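Local structure of restriction endonuclease LpnPI (Legionella pneumophila subsp. pneumophila str. Philadelphia 1, 4RZL) at residues I11-F14 and D15-A18; A141-S144 and R145-Q148. The protein recognises modified cytosine in DNA through this N-terminal domain and probably cuts the DNA as a restriction endonuclease. All blocks are in the same frame, centred on the assembly; numbering follows the deposited sequence.

How the interactions relate
Interactions 1 and 2 are two separate turns beside strands of the same mixed sheet. Their centres lie 11 Å apart. Their nearest atoms are about 6 Å apart, and they do not touch. Strand 27-28 joins them. It pairs in parallel with strand 11-12, which leads into interaction 1, and antiparallel with strand 147-155, which follows interaction 2. E29 meets both: its backbone bonds to Y12, and its carboxylate accepts from S142 OG. Both contacts are peripheral, with centres 20 and 18 Å from the centre of the chain. Both are structural turns of the DNA recognition domain, and each is shaped by side-chain hydroxyls.

Interaction 1: residues I11-F14 and D15-A18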
# COMPACT_ATOMS: atom_id res chain seq x y z
N ILE A 11 9.13 -13.17 -11.91
CA ILE A 11 8.23 -13.93 -11.06
C ILE A 11 8.99 -14.70 -9.98
O ILE A 11 9.79 -15.59 -10.30
CB ILE A 11 7.41 -14.91 -11.90
CG1 ILE A 11 6.60 -14.12 -12.94
CG2 ILE A 11 6.56 -15.79 -10.99
CD1 ILE A 11 5.79 -14.99 -13.89
N TYR A 12 8.77 -14.34 -8.72
CA TYR A 12 9.42 -14.97 -7.57
C TYR A 12 8.63 -16.16 -7.05
O TYR A 12 7.48 -16.00 -6.63
CB TYR A 12 9.61 -13.97 -6.43
CG TYR A 12 10.66 -12.93 -6.72
CD1 TYR A 12 10.36 -11.82 -7.49
CD2 TYR A 12 11.95 -13.05 -6.21
CE1 TYR A 12 11.31 -10.85 -7.75
CE2 TYR A 12 12.91 -12.09 -6.46
CZ TYR A 12 12.58 -11.00 -7.24
OH TYR A 12 13.52 -10.04 -7.49
N SER A 13 9.23 -17.34 -7.07
CA SER A 13 8.58 -18.52 -6.51
C SER A 13 8.51 -18.38 -4.98
O SER A 13 9.29 -17.64 -4.36
CB SER A 13 9.32 -19.80 -6.90
OG SER A 13 10.64 -19.74 -6.42
N PHE A 14 7.55 -19.09 -4.38
CA PHE A 14 7.23 -18.94 -2.97
C PHE A 14 8.42 -19.21 -2.07
O PHE A 14 8.56 -18.60 -1.01
CB PHE A 14 6.08 -19.87 -2.59
CG PHE A 14 5.67 -19.77 -1.14
CD1 PHE A 14 5.01 -18.64 -0.67
CD2 PHE A 14 5.93 -20.81 -0.26
CE1 PHE A 14 4.62 -18.55 0.67
CE2 PHE A 14 5.53 -20.73 1.08
CZ PHE A 14 4.88 -19.60 1.55
N ASP A 15 9.31 -20.10 -2.47
CA ASP A 15 10.43 -20.41 -1.59
C ASP A 15 11.61 -19.45 -1.79
O ASP A 15 12.63 -19.60 -1.14
CB ASP A 15 10.86 -21.87 -1.78
CG ASP A 15 11.62 -22.10 -3.07
OD1 ASP A 15 11.29 -21.46 -4.08
OD2 ASP A 15 12.55 -22.94 -3.06
N THR A 16 11.46 -18.45 -2.66
CA THR A 16 12.50 -17.43 -2.82
C THR A 16 12.12 -16.06 -2.22
O THR A 16 12.85 -15.08 -2.40
CB THR A 16 12.91 -17.23 -4.30
OG1 THR A 16 11.82 -16.66 -5.04
CG2 THR A 16 13.30 -18.57 -4.92
N LEU A 17 10.97 -16.00 -1.55
CA LEU A 17 10.42 -14.72 -1.08
C LEU A 17 11.20 -14.08 0.07
O LEU A 17 11.31 -12.85 0.16
CB LEU A 17 8.97 -14.91 -0.64
CG LEU A 17 8.01 -15.37 -1.73
CD1 LEU A 17 6.56 -15.39 -1.23
CD2 LEU A 17 8.13 -14.55 -3.00
N ALA A 18 11.75 -14.91 0.96
CA ALA A 18 12.33 -14.40 2.20
C ALA A 18 13.53 -13.47 2.02
O ALA A 18 13.77 -12.61 2.88
CB ALA A 18 12.72 -15.58 3.10
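S13 O is held by two donors, both from T16. T16 N approaches at 2.9 Å from S13 O, with an N-H...O angle of 159°, and stands above the carbonyl plane. T16 OG1 lies 2.8 Å from S13 O and is tilted only 17° from that plane. The T16 chi1 of 67° sets OG1 between the backbone N and the carbonyl carbon of its own residue, within reach of S13 O. The backbone bond closes a type I beta turn with F14 and D15 at its corner. A third bond runs outside this pair: S13 OG donates to D15 OD1 at 3.0 Å, nearly along the carboxylate C-O axis. T16 CG2 sits 3.3 Å from S13 OG.

L17 supplies the apolar part, with one branch for each neighbour. Its CD1 is 3.6 Å from F14 CD1, and the two side chains cross at about a right angle. Its CD2 lies 3.8 Å from Y12 CB. T16 OG1 also lies near the plane of the Y12 ring, at its edge. L17 packs further onto helix 40-44, where K43 bonds to F14 O and makes a cation-pi contact with the F14 ring.

The T16 hydroxyl proton is committed to S13 O, so the T16 side chain probably reinforces the turn its own N-H closes. The bond from S13 OG may also help steady the D15 carboxylate at the exposed corner.

Interaction 2: residues A141-S144 and R145-Q148; sequences ASSS and RSVQ
The flat group that meets S143 is the peptide joining S144 to R145. S143 OG comes to it from the N-H side, close to its plane and not over a face. R145 N is 3.1 Å from S143 OG, with an N-H...O angle of 153°. The R145 guanidinium is carried away from S143 by bends at chi2 and chi3, and NH1 makes a weak bond to N35 O. The aliphatic start of R145 stays close: its CB is 3.6 Å from S143 OG.

With chi1 at 179°, the S143 hydroxyl swings away from its own N and reaches R145 N. A side-chain oxygen bonded to the N-H two residues on defines an ST turn. S143 OG also bonds to G31 O, so the hydroxyl ties the turn to the segment after strand 27-28.

S146 OG lies 3.2 Å from S143 O and 3.5 Å from S143 CB. Its bond to S143 O is not settled, since its proton has another acceptor within reach. T140 OG1, outside the turn, is the stronger partner of this hydroxyl.

S143 OG thus takes an N-H from inside the turn and bonds to G31 O outside it, while S146 OG is held mainly from outside, by T140 OG1 and G30 N. These bonds probably help set the path of the chain into strand 147-155.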
# COMPACT_ATOMS: atom_id res chain seq x y z
N ALA A 141 -0.47 -19.74 -11.79
CA ALA A 141 -0.88 -21.14 -11.89
C ALA A 141 -0.64 -21.89 -10.59
O ALA A 141 -1.46 -22.70 -10.18
CB ALA A 141 -0.14 -21.83 -13.03
N SER A 142 0.47 -21.59 -9.93
CA SER A 142 0.84 -22.34 -8.74
C SER A 142 0.09 -21.90 -7.49
O SER A 142 0.06 -22.62 -6.49
CB SER A 142 2.34 -22.22 -8.48
OG SER A 142 2.68 -20.88 -8.14
N SER A 143 -0.52 -20.71 -7.53
CA SER A 143 -1.15 -20.15 -6.33
C SER A 143 -2.11 -19.02 -6.66
O SER A 143 -1.82 -18.14 -7.47
CB SER A 143 -0.08 -19.64 -5.36
OG SER A 143 -0.66 -19.07 -4.19
N SER A 144 -3.24 -19.00 -5.96
CA SER A 144 -4.22 -17.96 -6.14
C SER A 144 -3.95 -16.84 -5.16
O SER A 144 -4.63 -15.81 -5.18
CB SER A 144 -5.64 -18.51 -5.94
OG SER A 144 -5.79 -19.02 -4.63
N ARG A 145 -2.96 -17.05 -4.29
CA ARG A 145 -2.60 -16.06 -3.28
C ARG A 145 -1.41 -15.21 -3.73
O ARG A 145 -0.92 -14.38 -2.97
CB ARG A 145 -2.25 -16.74 -1.96
CG ARG A 145 -3.35 -17.67 -1.43
CD ARG A 145 -4.44 -16.90 -0.73
NE ARG A 145 -4.01 -16.44 0.59
CZ ARG A 145 -4.03 -17.19 1.69
NH1 ARG A 145 -4.46 -18.46 1.64
NH2 ARG A 145 -3.62 -16.68 2.84
N SER A 146 -0.97 -15.40 -4.96
CA SER A 146 0.17 -14.63 -5.48
C SER A 146 -0.16 -13.14 -5.58
O SER A 146 -1.31 -12.77 -5.84
CB SER A 146 0.59 -15.18 -6.85
OG SER A 146 0.91 -16.55 -6.75
N VAL A 147 0.85 -12.29 -5.39
CA VAL A 147 0.66 -10.84 -5.44
C VAL A 147 1.66 -10.14 -6.36
O VAL A 147 2.69 -10.71 -6.75
CB VAL A 147 0.76 -10.19 -4.04
CG1 VAL A 147 -0.25 -10.80 -3.09
CG2 VAL A 147 2.19 -10.29 -3.46
N GLN A 148 1.35 -8.90 -6.72
CA GLN A 148 2.24 -8.07 -7.51
C GLN A 148 2.54 -6.80 -6.73
O GLN A 148 1.63 -6.18 -6.19
CB GLN A 148 1.62 -7.76 -8.86
CG GLN A 148 2.46 -6.84 -9.75
CD GLN A 148 1.76 -6.49 -11.05
OE1 GLN A 148 0.60 -6.06 -11.05
NE2 GLN A 148 2.45 -6.69 -12.17